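Local coordinates for uncharacterized protein (Parabacteroides distasonis, PDB 3LM3) that is of unknown function but is probably a glycoside hydrolase or deacetylase acting on carbohydrate, at residues T231-D236 and G245-Y250; T219-C224 and H259-H264; A171-Q176 and N239-V244; A288-E293 and D297-A302. All blocks are in the same frame, centred on the assembly; numbering follows the deposited sequence. Where two conformers were deposited one is given.

All four contacts lie in the DUF3863 region, whose parallel strands and surrounding helices are consistent with the barrel-like folds of glycoside hydrolases and deacetylases. Contacts 1, 2 and 3 form one cluster, with centres 11 to 13 Å apart. Contact 1 is nested within the chain loop closed by contact 2, whereas contact 3 alternates with both, its second segment lying in the loop between helices 222-225 and 247-253. Backbone bonds from Asp221 to Arg242 and from Thr219 to Val244 join contacts 2 and 3. Contact 4 follows later, its centre about 15 Å from that of contact 1, which touches it through Tyr250 and Ala302. Contacts 1 to 3 thus tie the loop before helix 247-253 to its neighbours, with contact 4 beside them.

Contact 1 of 4, residues T231-D236 and G245-Y250; sequences TGHGID and GPIETY
His233 lays its imidazole over the methyl CG2 of Ile247, a CH-pi contact between a surface loop and helix 247-253. CG2 of Ile247 is 3.5 Å from the centroid of the His233 ring and 20° off the ring normal, so it meets a face and not an edge. It is displaced toward the rim, which brings Ile247 CG2 closest to His233 CE1, at 3.3 Å. The branch is well placed for this: CG2 of Ile247 stands anti to its own backbone N, while CG1 lies beside that N and anti to the carbonyl carbon (chi1 -72°). Glu248 approaches the same ring more loosely and at a slant, its CG 4.4 Å from His233 CD2. On the imidazole itself, ND1 is hydrogen-bonded to Lys251 NZ of helix 247-253. Glu248 in turn offers its backbone O to Arg242 NE, and its side chain rests on Asn239 and Arg241 in the loop before the helix. The turn on which Ile247 sits is held by a side-chain bond: Thr249 OG1 donates to Gly245 O at 2.7 Å, from above the carbonyl plane.

Contact 2 of 4, residues T219-C224 and H259-H264; sequences TMDFIC and HREVMH
The carboxylates of Asp221 and Glu261 lie nearly coplanar, oxygen close to oxygen, where the N-cap residue of helix 222-225 faces the long helix 255-277. Asp221 OD2 comes within 2.6 Å of Glu261 OE2, and the two carboxylate planes are only 8° apart, although the side chains themselves cross at about a right angle. His264, one turn on from Glu261, adds its CD2 at 3.5 Å from Asp221 OD2. Both acids reach this meeting point by first torsions that set CG anti to the backbone N; Glu261 then bends at its second torsion (59°), which swings its end toward Asp221. A second shell fixes the group: Asp221 OD2 is hydrogen-bonded to Ser353 OG, Glu261 OE1 to Ser348 OG, and His264 NE2 to Glu345 OE2. Strand 341-346 and the loop after it thus hold what the two helices bring together. An alanine in place of Glu261 would probably leave Ser348 OG without this acceptor and open a gap beside Asp221. The other oxygen of the aspartate serves the helix end, Ile223 N giving a weak capping bond to Asp221 OD1 at 3.0 Å.

Contact 3 of 4, residues A171-Q176 and N239-V244; sequences AVIWSQ and NSRRGV
Arg241 curls back from its loop so that its guanidinium reaches the beta turn of Ile173 to Gln176, and most of the close packing gathers round this flat group. Ile173 CG2 lies over one face, 3.5 Å from Arg241 NH2, while Trp174 O approaches at the edge. Arg241 NH1 donates to Trp174 O at 2.9 Å, with the oxygen only 5° out of the guanidinium plane although the N-H...O angle is a bent 137°. Trp174 O also accepts from Ser175 OG at 2.6 Å, and the two donors come from opposite faces of the carbonyl plane, so this buried oxygen is gripped twice. Bends at the second and third torsions of Arg241 fold the chain enough to put NH1 there.

The other side is looser and bridged by two waters. One water is shared by Ser175 OG, to which it donates at 2.6 Å, by Ser240 O, and by the more distant Arg241 NH1; a second links Ser240 OG with Ser175 O. The loop itself is stiffened by an Asx turn, Arg241 N donating to Asn239 OD1 at 2.9 Å.

The 171-176 turn leaves strand 168-172, which pairs in parallel with strands 146-148 and 213-216, and Trp174 meets Phe222 of helix 222-225; the 239-244 loop passes between that helix and helix 247-253, where Glu248 touches Arg241.

Contact 4 of 4, residues A288-E293 and D297-A302; sequences AQMVHE and DLICDA
Two consecutive helices, 290-294 and 296-313, follow one another closely here after strand 280-287 of the parallel sheet, and Ile299 packs between them. Ile299 CG1 rests on the backbone of the first helix, 3.5 Å from Met290 O. The other branch, CG2, stands anti to the backbone N of Ile299 and reaches the side chains: it is 4.1 Å from Val291 CG2 and 4.2 Å from CB of Met290, a selenomethionine. Val291 slants across Ile299, while Met290 crosses it at about a right angle. No hydrogen bond crosses the contact; it is apolar packing between close backbones. Within the 288-293 segment, Gln289 NE2 donates almost straight (172°) to Glu293 OE1 at 2.9 Å and also bonds Glu47 OE2, joining this turn to a neighbouring loop. Were Ile299 replaced by an alanine, which lacks both branches, Val291 CG2 and Met290 CB would probably lose the methyl they pack against, and the two helices would be less closely fitted. Beyond the pair, Ile299 also packs on Leu59 of helix 53-64, Ala302 touches Leu255 of helix 255-277, and Ala288 lies on Ile27 and Ile29 at strand 21-29.

Contact 1 of 4, residues T231-D236 and G245-Y250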
loop_
_atom_site.group_PDB
_atom_site.type_symbol
_atom_site.label_atom_id
_atom_site.label_comp_id
_atom_site.label_asym_id
_atom_site.label_seq_id
_atom_site.Cartn_x
_atom_site.Cartn_y
_atom_site.Cartn_z
ATOM N N THR A 231 0.409 -14.808 14.098
ATOM C CA THR A 231 1.046 -15.564 15.185
ATOM C C THR A 231 2.525 -15.185 15.320
ATOM O O THR A 231 3.158 -15.453 16.352
ATOM C CB THR A 231 0.975 -17.052 14.970
ATOM O OG1 THR A 231 1.626 -17.360 13.725
ATOM C CG2 THR A 231 -0.467 -17.571 14.984
ATOM N N GLY A 232 3.086 -14.566 14.289
ATOM C CA GLY A 232 4.506 -14.298 14.225
ATOM C C GLY A 232 4.951 -14.113 12.782
ATOM O O GLY A 232 4.112 -13.996 11.885
ATOM N N HIS A 233 6.259 -14.092 12.580
ATOM C CA HIS A 233 6.847 -13.815 11.257
ATOM C C HIS A 233 7.333 -15.087 10.541
ATOM O O HIS A 233 7.729 -15.002 9.385
ATOM C CB HIS A 233 8.029 -12.841 11.365
ATOM C CG HIS A 233 7.659 -11.457 11.795
ATOM N ND1 HIS A 233 8.597 -10.592 12.326
ATOM C CD2 HIS A 233 6.490 -10.786 11.769
ATOM C CE1 HIS A 233 8.002 -9.452 12.636
ATOM N NE2 HIS A 233 6.726 -9.541 12.313
ATOM N N GLY A 234 7.332 -16.227 11.215
ATOM C CA GLY A 234 7.969 -17.417 10.664
ATOM C C GLY A 234 7.095 -18.245 9.750
ATOM O O GLY A 234 5.888 -18.064 9.687
ATOM N N ILE A 235 7.723 -19.204 9.064
ATOM C CA ILE A 235 7.007 -20.052 8.135
ATOM C C ILE A 235 6.058 -21.009 8.850
ATOM O O ILE A 235 5.148 -21.533 8.237
ATOM C CB ILE A 235 7.966 -20.797 7.191
ATOM C CG1 ILE A 235 7.198 -21.254 5.925
ATOM C CG2 ILE A 235 8.675 -21.937 7.900
ATOM C CD1 ILE A 235 8.091 -21.614 4.729
ATOM N N ASP A 236 6.234 -21.180 10.150
ATOM C CA ASP A 236 5.304 -21.977 10.939
ATOM C C ASP A 236 3.988 -21.287 11.253
ATOM O O ASP A 236 3.040 -21.947 11.661
ATOM C CB ASP A 236 5.966 -22.432 12.254
ATOM C CG ASP A 236 6.420 -21.287 13.133
ATOM O OD1 ASP A 236 6.907 -20.233 12.637
ATOM O OD2 ASP A 236 6.325 -21.473 14.362
ATOM N N GLY A 245 6.283 -7.507 1.397
ATOM C CA GLY A 245 7.027 -6.798 2.423
ATOM C C GLY A 245 8.134 -7.699 2.969
ATOM O O GLY A 245 7.925 -8.905 3.197
ATOM N N PRO A 246 9.332 -7.159 3.217
ATOM C CA PRO A 246 10.439 -7.981 3.642
ATOM C C PRO A 246 10.350 -8.589 5.051
ATOM O O PRO A 246 10.916 -9.648 5.282
ATOM C CB PRO A 246 11.636 -7.006 3.560
ATOM C CG PRO A 246 11.017 -5.662 3.690
ATOM C CD PRO A 246 9.741 -5.765 2.934
ATOM N N ILE A 247 9.649 -7.940 5.977
ATOM C CA ILE A 247 9.594 -8.412 7.373
ATOM C C ILE A 247 9.050 -9.838 7.456
ATOM O O ILE A 247 9.624 -10.714 8.127
ATOM C CB ILE A 247 8.763 -7.456 8.250
ATOM C CG1 ILE A 247 9.547 -6.150 8.470
ATOM C CG2 ILE A 247 8.367 -8.113 9.596
ATOM C CD1 ILE A 247 10.886 -6.305 9.221
ATOM N N GLU A 248 7.941 -10.078 6.760
ATOM C CA GLU A 248 7.229 -11.354 6.852
ATOM C C GLU A 248 7.741 -12.410 5.883
ATOM O O GLU A 248 7.228 -13.542 5.857
ATOM C CB GLU A 248 5.730 -11.136 6.632
ATOM C CG GLU A 248 5.089 -10.195 7.611
ATOM C CD GLU A 248 5.267 -8.723 7.333
ATOM O OE1 GLU A 248 5.735 -8.350 6.246
ATOM O OE2 GLU A 248 4.923 -7.931 8.263
ATOM N N THR A 249 8.751 -12.052 5.084
ATOM C CA THR A 249 9.259 -12.933 4.035
ATOM C C THR A 249 10.776 -13.088 4.158
ATOM O O THR A 249 11.253 -13.976 4.858
ATOM C CB THR A 249 8.825 -12.454 2.621
ATOM O OG1 THR A 249 9.308 -11.115 2.374
ATOM C CG2 THR A 249 7.308 -12.504 2.491
ATOM N N TYR A 250 11.551 -12.220 3.509
ATOM C CA TYR A 250 13.000 -12.295 3.596
ATOM C C TYR A 250 13.532 -12.428 5.035
ATOM O O TYR A 250 14.391 -13.282 5.307
ATOM C CB TYR A 250 13.643 -11.066 2.938
ATOM C CG TYR A 250 13.459 -11.044 1.442
ATOM C CD1 TYR A 250 14.138 -11.932 0.629
ATOM C CD2 TYR A 250 12.630 -10.113 0.829
ATOM C CE1 TYR A 250 13.945 -11.925 -0.743
ATOM C CE2 TYR A 250 12.443 -10.103 -0.575
ATOM C CZ TYR A 250 13.099 -10.996 -1.346
ATOM O OH TYR A 250 12.857 -10.980 -2.702
#

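Contact 2 of 4, residues T219-C224 and H259-H264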
loop_
_atom_site.group_PDB
_atom_site.type_symbol
_atom_site.label_atom_id
_atom_site.label_comp_id
_atom_site.label_asym_id
_atom_site.label_seq_id
_atom_site.Cartn_x
_atom_site.Cartn_y
_atom_site.Cartn_z
ATOM N N THR A 219 2.044 -4.678 -1.410
ATOM C CA THR A 219 1.250 -5.695 -2.094
ATOM C C THR A 219 1.137 -6.941 -1.214
ATOM O O THR A 219 2.148 -7.512 -0.806
ATOM C CB THR A 219 1.870 -6.045 -3.438
ATOM O OG1 THR A 219 1.954 -4.850 -4.235
ATOM C CG2 THR A 219 1.053 -7.134 -4.164
HETATM N N MSE A 220 -0.105 -7.355 -0.980
HETATM C CA MSE A 220 -0.411 -8.529 -0.168
HETATM C C MSE A 220 -0.543 -9.808 -0.978
HETATM O O MSE A 220 -1.010 -9.801 -2.118
HETATM C CB MSE A 220 -1.719 -8.332 0.575
HETATM C CG MSE A 220 -1.683 -7.270 1.627
HETATM SE SE MSE A 220 -0.477 -7.681 3.065
HETATM C CE MSE A 220 1.033 -6.740 2.473
ATOM N N ASP A 221 -0.197 -10.919 -0.330
ATOM C CA ASP A 221 -0.670 -12.222 -0.792
ATOM C C ASP A 221 -2.115 -12.280 -0.323
ATOM O O ASP A 221 -2.389 -12.307 0.873
ATOM C CB ASP A 221 0.185 -13.313 -0.176
ATOM C CG ASP A 221 -0.228 -14.716 -0.643
ATOM O OD1 ASP A 221 -1.447 -14.927 -0.849
ATOM O OD2 ASP A 221 0.668 -15.600 -0.828
ATOM N N PHE A 222 -3.045 -12.303 -1.277
ATOM C CA PHE A 222 -4.464 -12.216 -0.935
ATOM C C PHE A 222 -4.926 -13.337 -0.011
ATOM O O PHE A 222 -5.793 -13.136 0.847
ATOM C CB PHE A 222 -5.337 -12.224 -2.193
ATOM C CG PHE A 222 -5.261 -10.973 -3.024
ATOM C CD1 PHE A 222 -5.618 -9.752 -2.490
ATOM C CD2 PHE A 222 -5.001 -11.038 -4.384
ATOM C CE1 PHE A 222 -5.619 -8.618 -3.264
ATOM C CE2 PHE A 222 -5.004 -9.890 -5.171
ATOM C CZ PHE A 222 -5.350 -8.696 -4.616
ATOM N N ILE A 223 -4.359 -14.526 -0.157
ATOM C CA ILE A 223 -4.733 -15.638 0.725
ATOM C C ILE A 223 -4.305 -15.348 2.167
ATOM O O ILE A 223 -5.083 -15.552 3.110
ATOM C CB ILE A 223 -4.172 -16.969 0.188
ATOM C CG1 ILE A 223 -4.965 -17.337 -1.097
ATOM C CG2 ILE A 223 -4.309 -18.077 1.227
ATOM C CD1 ILE A 223 -4.368 -18.446 -1.920
ATOM N N CYS A 224 -3.096 -14.842 2.366
ATOM C CA CYS A 224 -2.631 -14.515 3.704
ATOM C C CYS A 224 -3.449 -13.389 4.330
ATOM O O CYS A 224 -3.725 -13.388 5.536
ATOM C CB CYS A 224 -1.168 -14.103 3.678
ATOM S SG CYS A 224 -0.044 -15.325 2.924
ATOM N N HIS A 259 12.101 -15.176 -0.482
ATOM C CA HIS A 259 12.132 -14.737 -1.859
ATOM C C HIS A 259 11.030 -15.389 -2.700
ATOM O O HIS A 259 10.386 -14.733 -3.500
ATOM C CB HIS A 259 13.489 -15.045 -2.462
ATOM C CG HIS A 259 13.650 -14.551 -3.850
ATOM N ND1 HIS A 259 13.627 -13.206 -4.162
ATOM C CD2 HIS A 259 13.782 -15.223 -5.015
ATOM C CE1 HIS A 259 13.771 -13.081 -5.476
ATOM N NE2 HIS A 259 13.876 -14.285 -6.016
ATOM N N ARG A 260 10.822 -16.689 -2.485
ATOM C CA ARG A 260 9.829 -17.413 -3.248
ATOM C C ARG A 260 8.426 -16.840 -3.000
ATOM O O ARG A 260 7.617 -16.733 -3.930
ATOM C CB ARG A 260 9.850 -18.902 -2.903
ATOM C CG ARG A 260 11.024 -19.647 -3.502
ATOM C CD ARG A 260 10.974 -21.101 -3.077
ATOM N NE ARG A 260 11.944 -21.954 -3.772
ATOM C CZ ARG A 260 13.207 -22.129 -3.418
ATOM N NH1 ARG A 260 13.723 -21.528 -2.341
ATOM N NH2 ARG A 260 13.955 -22.948 -4.158
ATOM N N GLU A 261 8.119 -16.467 -1.757
ATOM C CA GLU A 261 6.803 -15.892 -1.455
ATOM C C GLU A 261 6.648 -14.499 -2.086
ATOM O O GLU A 261 5.586 -14.154 -2.588
ATOM C CB GLU A 261 6.580 -15.863 0.042
ATOM C CG GLU A 261 5.308 -15.170 0.487
ATOM C CD GLU A 261 4.016 -15.729 -0.048
ATOM O OE1 GLU A 261 3.963 -16.895 -0.498
ATOM O OE2 GLU A 261 3.019 -14.955 0.035
ATOM N N VAL A 262 7.724 -13.708 -2.076
ATOM C CA VAL A 262 7.700 -12.381 -2.721
ATOM C C VAL A 262 7.477 -12.518 -4.230
ATOM O O VAL A 262 6.631 -11.814 -4.788
ATOM C CB VAL A 262 8.979 -11.596 -2.409
ATOM C CG1 VAL A 262 8.989 -10.269 -3.138
ATOM C CG2 VAL A 262 9.061 -11.342 -0.893
HETATM N N MSE A 263 8.176 -13.456 -4.869
HETATM C CA MSE A 263 7.961 -13.684 -6.310
HETATM C C MSE A 263 6.546 -14.140 -6.594
HETATM O O MSE A 263 5.920 -13.676 -7.559
HETATM C CB MSE A 263 8.962 -14.694 -6.867
HETATM C CG MSE A 263 10.430 -14.222 -6.793
HETATM SE SE MSE A 263 10.887 -12.661 -7.859
HETATM C CE MSE A 263 10.743 -11.327 -6.447
ATOM N N HIS A 264 6.025 -15.058 -5.774
ATOM C CA HIS A 264 4.664 -15.546 -5.936
ATOM C C HIS A 264 3.656 -14.396 -5.864
ATOM O O HIS A 264 2.723 -14.294 -6.668
ATOM C CB HIS A 264 4.341 -16.567 -4.841
ATOM C CG HIS A 264 2.898 -16.953 -4.788
ATOM N ND1 HIS A 264 2.374 -17.925 -5.606
ATOM C CD2 HIS A 264 1.865 -16.469 -4.049
ATOM C CE1 HIS A 264 1.083 -18.046 -5.354
ATOM N NE2 HIS A 264 0.743 -17.155 -4.436
#

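Contact 3 of 4, residues A171-Q176 and N239-V244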
loop_
_atom_site.group_PDB
_atom_site.type_symbol
_atom_site.label_atom_id
_atom_site.label_comp_id
_atom_site.label_asym_id
_atom_site.label_seq_id
_atom_site.Cartn_x
_atom_site.Cartn_y
_atom_site.Cartn_z
ATOM N N ALA A 171 -2.564 6.197 0.693
ATOM C CA ALA A 171 -3.577 6.346 1.734
ATOM C C ALA A 171 -4.487 5.107 1.781
ATOM O O ALA A 171 -5.687 5.189 2.116
ATOM C CB ALA A 171 -4.367 7.662 1.529
ATOM N N VAL A 172 -3.949 3.965 1.382
ATOM C CA VAL A 172 -4.625 2.629 1.434
ATOM C C VAL A 172 -3.581 1.772 2.145
ATOM O O VAL A 172 -2.517 1.663 1.658
ATOM C CB VAL A 172 -4.926 2.023 -0.017
ATOM C CG1 VAL A 172 -5.296 0.493 0.028
ATOM C CG2 VAL A 172 -5.927 2.824 -0.803
ATOM N N ILE A 173 -3.865 1.209 3.338
ATOM C CA ILE A 173 -3.026 0.093 3.882
ATOM C C ILE A 173 -3.929 -1.096 3.705
ATOM O O ILE A 173 -4.702 -1.497 4.588
ATOM C CB ILE A 173 -2.456 0.230 5.342
ATOM C CG1 ILE A 173 -1.566 1.483 5.470
ATOM C CG2 ILE A 173 -1.520 -0.923 5.627
ATOM C CD1 ILE A 173 -0.686 1.569 6.776
ATOM N N TRP A 174 -3.896 -1.640 2.488
ATOM C CA TRP A 174 -4.955 -2.524 2.033
ATOM C C TRP A 174 -5.133 -3.712 2.956
ATOM O O TRP A 174 -4.168 -4.436 3.272
ATOM C CB TRP A 174 -4.720 -3.041 0.594
ATOM C CG TRP A 174 -5.935 -3.771 0.139
ATOM C CD1 TRP A 174 -7.125 -3.210 -0.236
ATOM C CD2 TRP A 174 -6.144 -5.183 0.140
ATOM N NE1 TRP A 174 -8.050 -4.186 -0.495
ATOM C CE2 TRP A 174 -7.472 -5.411 -0.260
ATOM C CE3 TRP A 174 -5.336 -6.289 0.444
ATOM C CZ2 TRP A 174 -8.003 -6.686 -0.352
ATOM C CZ3 TRP A 174 -5.885 -7.556 0.344
ATOM C CH2 TRP A 174 -7.195 -7.745 -0.054
ATOM N N SER A 175 -6.378 -3.927 3.394
ATOM C CA SER A 175 -6.806 -5.036 4.245
ATOM C C SER A 175 -6.355 -4.975 5.678
ATOM O O SER A 175 -6.642 -5.876 6.429
ATOM C CB SER A 175 -6.477 -6.422 3.680
ATOM O OG SER A 175 -5.126 -6.827 3.857
ATOM N N GLN A 176 -5.682 -3.926 6.092
ATOM C CA GLN A 176 -5.161 -3.866 7.455
ATOM C C GLN A 176 -6.301 -3.940 8.472
ATOM O O GLN A 176 -7.263 -3.160 8.417
ATOM C CB GLN A 176 -4.354 -2.580 7.670
ATOM C CG GLN A 176 -4.091 -2.239 9.139
ATOM C CD GLN A 176 -3.554 -3.413 9.905
ATOM O OE1 GLN A 176 -3.817 -3.579 11.105
ATOM N NE2 GLN A 176 -2.826 -4.258 9.215
ATOM N N ASN A 239 0.281 -14.751 9.088
ATOM C CA ASN A 239 0.503 -13.345 9.218
ATOM C C ASN A 239 -0.271 -12.618 8.156
ATOM O O ASN A 239 -0.012 -12.772 6.954
ATOM C CB ASN A 239 1.992 -13.000 9.183
ATOM C CG ASN A 239 2.275 -11.585 9.598
ATOM O OD1 ASN A 239 1.679 -10.645 9.090
ATOM N ND2 ASN A 239 3.209 -11.417 10.563
ATOM N N SER A 240 -1.253 -11.830 8.595
ATOM C CA SER A 240 -2.119 -11.109 7.665
ATOM C C SER A 240 -1.456 -10.002 6.840
ATOM O O SER A 240 -2.084 -9.468 5.926
ATOM C CB SER A 240 -3.293 -10.518 8.425
ATOM O OG SER A 240 -2.838 -9.516 9.277
ATOM N N ARG A 241 -0.183 -9.707 7.119
ATOM C CA ARG A 241 0.575 -8.722 6.344
ATOM C C ARG A 241 1.594 -9.312 5.409
ATOM O O ARG A 241 2.424 -8.596 4.835
ATOM C CB ARG A 241 1.256 -7.724 7.285
ATOM C CG ARG A 241 0.290 -6.917 8.131
ATOM C CD ARG A 241 -0.734 -6.156 7.283
ATOM N NE ARG A 241 -0.049 -5.280 6.343
ATOM C CZ ARG A 241 -0.619 -4.657 5.319
ATOM N NH1 ARG A 241 -1.914 -4.834 5.060
ATOM N NH2 ARG A 241 0.140 -3.864 4.559
ATOM N N ARG A 242 1.510 -10.625 5.187
ATOM C CA ARG A 242 2.427 -11.281 4.271
ATOM C C ARG A 242 2.115 -11.031 2.783
ATOM O O ARG A 242 0.985 -11.242 2.303
ATOM C CB ARG A 242 2.437 -12.774 4.551
ATOM C CG ARG A 242 3.419 -13.521 3.680
ATOM C CD ARG A 242 3.762 -14.882 4.299
ATOM N NE ARG A 242 4.625 -14.704 5.460
ATOM C CZ ARG A 242 4.324 -14.971 6.734
ATOM N NH1 ARG A 242 3.179 -15.530 7.095
ATOM N NH2 ARG A 242 5.205 -14.702 7.691
ATOM N N GLY A 243 3.169 -10.654 2.054
ATOM C CA GLY A 243 3.116 -10.477 0.631
ATOM C C GLY A 243 4.490 -10.175 0.105
ATOM O O GLY A 243 5.368 -11.052 0.150
ATOM N N VAL A 244 4.717 -8.943 -0.349
ATOM C CA VAL A 244 6.040 -8.524 -0.796
ATOM C C VAL A 244 6.878 -7.828 0.262
ATOM O O VAL A 244 8.070 -7.625 0.055
ATOM C CB VAL A 244 5.983 -7.641 -2.063
ATOM C CG1 VAL A 244 5.278 -8.366 -3.229
ATOM C CG2 VAL A 244 5.322 -6.294 -1.743
HETATM O O HOH W 1 -3.781 -7.347 6.043
HETATM O O HOH W 2 -4.686 -7.267 8.573
#

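Contact 4 of 4, residues A288-E293 and D297-A302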
loop_
_atom_site.group_PDB
_atom_site.type_symbol
_atom_site.label_atom_id
_atom_site.label_comp_id
_atom_site.label_asym_id
_atom_site.label_seq_id
_atom_site.Cartn_x
_atom_site.Cartn_y
_atom_site.Cartn_z
ATOM N N ALA A 288 14.363 2.241 6.330
ATOM C CA ALA A 288 15.830 2.313 6.350
ATOM C C ALA A 288 16.408 1.669 7.611
ATOM O O ALA A 288 17.482 1.064 7.564
ATOM C CB ALA A 288 16.284 3.734 6.236
ATOM N N GLN A 289 15.717 1.817 8.731
ATOM C CA GLN A 289 16.214 1.286 10.001
ATOM C C GLN A 289 16.361 -0.231 10.005
ATOM O O GLN A 289 16.992 -0.788 10.925
ATOM C CB GLN A 289 15.359 1.756 11.175
ATOM C CG GLN A 289 13.874 1.394 11.173
ATOM C CD GLN A 289 13.576 -0.062 11.459
ATOM O OE1 GLN A 289 13.285 -0.825 10.563
ATOM N NE2 GLN A 289 13.659 -0.461 12.738
HETATM N N MSE A 290 15.819 -0.921 9.002
HETATM C CA MSE A 290 15.944 -2.386 8.956
HETATM C C MSE A 290 17.388 -2.821 8.854
HETATM O O MSE A 290 17.768 -3.913 9.358
HETATM C CB MSE A 290 15.148 -3.006 7.801
HETATM C CG MSE A 290 13.675 -3.051 8.039
HETATM SE SE MSE A 290 12.633 -3.984 6.729
HETATM C CE MSE A 290 13.469 -3.182 5.173
ATOM N N VAL A 291 18.224 -2.009 8.222
ATOM C CA VAL A 291 19.668 -2.324 8.105
ATOM C C VAL A 291 20.268 -2.463 9.509
ATOM O O VAL A 291 21.037 -3.392 9.780
ATOM C CB VAL A 291 20.410 -1.248 7.271
ATOM C CG1 VAL A 291 21.910 -1.263 7.510
ATOM C CG2 VAL A 291 20.033 -1.371 5.793
ATOM N N HIS A 292 19.907 -1.558 10.407
ATOM C CA HIS A 292 20.389 -1.625 11.798
ATOM C C HIS A 292 19.708 -2.751 12.581
ATOM O O HIS A 292 20.365 -3.484 13.361
ATOM C CB HIS A 292 20.132 -0.309 12.521
ATOM C CG HIS A 292 20.836 -0.198 13.830
ATOM N ND1 HIS A 292 22.157 0.169 13.910
ATOM C CD2 HIS A 292 20.416 -0.385 15.107
ATOM C CE1 HIS A 292 22.528 0.194 15.178
ATOM N NE2 HIS A 292 21.488 -0.132 15.921
ATOM N N GLU A 293 18.401 -2.912 12.413
ATOM C CA GLU A 293 17.663 -3.892 13.222
ATOM C C GLU A 293 18.070 -5.332 12.899
ATOM O O GLU A 293 18.172 -6.184 13.800
ATOM C CB GLU A 293 16.160 -3.721 13.053
ATOM C CG GLU A 293 15.377 -4.523 14.079
ATOM C CD GLU A 293 13.920 -4.156 14.208
ATOM O OE1 GLU A 293 13.399 -3.292 13.469
ATOM O OE2 GLU A 293 13.258 -4.805 15.081
ATOM N N ASP A 297 24.121 -6.696 5.727
ATOM C CA ASP A 297 24.265 -7.642 4.636
ATOM C C ASP A 297 22.987 -8.393 4.353
ATOM O O ASP A 297 22.625 -8.576 3.184
ATOM C CB ASP A 297 25.404 -8.618 4.888
ATOM C CG ASP A 297 26.769 -7.961 4.851
ATOM O OD1 ASP A 297 26.950 -6.846 4.308
ATOM O OD2 ASP A 297 27.699 -8.623 5.364
ATOM N N LEU A 298 22.297 -8.844 5.391
ATOM C CA LEU A 298 21.020 -9.530 5.214
ATOM C C LEU A 298 20.017 -8.661 4.451
ATOM O O LEU A 298 19.410 -9.128 3.489
ATOM C CB LEU A 298 20.460 -9.976 6.557
ATOM C CG LEU A 298 19.131 -10.733 6.477
ATOM C CD1 LEU A 298 19.290 -12.120 5.839
ATOM C CD2 LEU A 298 18.482 -10.877 7.849
ATOM N N ILE A 299 19.822 -7.414 4.880
ATOM C CA ILE A 299 18.791 -6.567 4.297
ATOM C C ILE A 299 19.198 -6.113 2.896
ATOM O O ILE A 299 18.371 -6.116 1.993
ATOM C CB ILE A 299 18.424 -5.406 5.261
ATOM C CG1 ILE A 299 17.834 -5.992 6.550
ATOM C CG2 ILE A 299 17.450 -4.401 4.634
ATOM C CD1 ILE A 299 16.557 -6.781 6.335
ATOM N N CYS A 300 20.460 -5.766 2.710
ATOM C CA CYS A 300 20.918 -5.441 1.359
ATOM C C CYS A 300 20.878 -6.642 0.417
ATOM O O CYS A 300 20.507 -6.483 -0.763
ATOM C CB CYS A 300 22.277 -4.767 1.398
ATOM S SG CYS A 300 22.260 -3.103 2.109
ATOM N N ASP A 301 21.233 -7.838 0.898
ATOM C CA ASP A 301 21.084 -9.034 0.068
ATOM C C ASP A 301 19.616 -9.275 -0.301
ATOM O O ASP A 301 19.312 -9.647 -1.421
ATOM C CB ASP A 301 21.632 -10.293 0.767
ATOM C CG ASP A 301 23.149 -10.363 0.772
ATOM O OD1 ASP A 301 23.829 -9.566 0.080
ATOM O OD2 ASP A 301 23.654 -11.233 1.518
ATOM N N ALA A 302 18.709 -9.067 0.642
ATOM C CA ALA A 302 17.296 -9.224 0.358
ATOM C C ALA A 302 16.829 -8.240 -0.715
ATOM O O ALA A 302 16.075 -8.601 -1.639
ATOM C CB ALA A 302 16.469 -9.044 1.657
#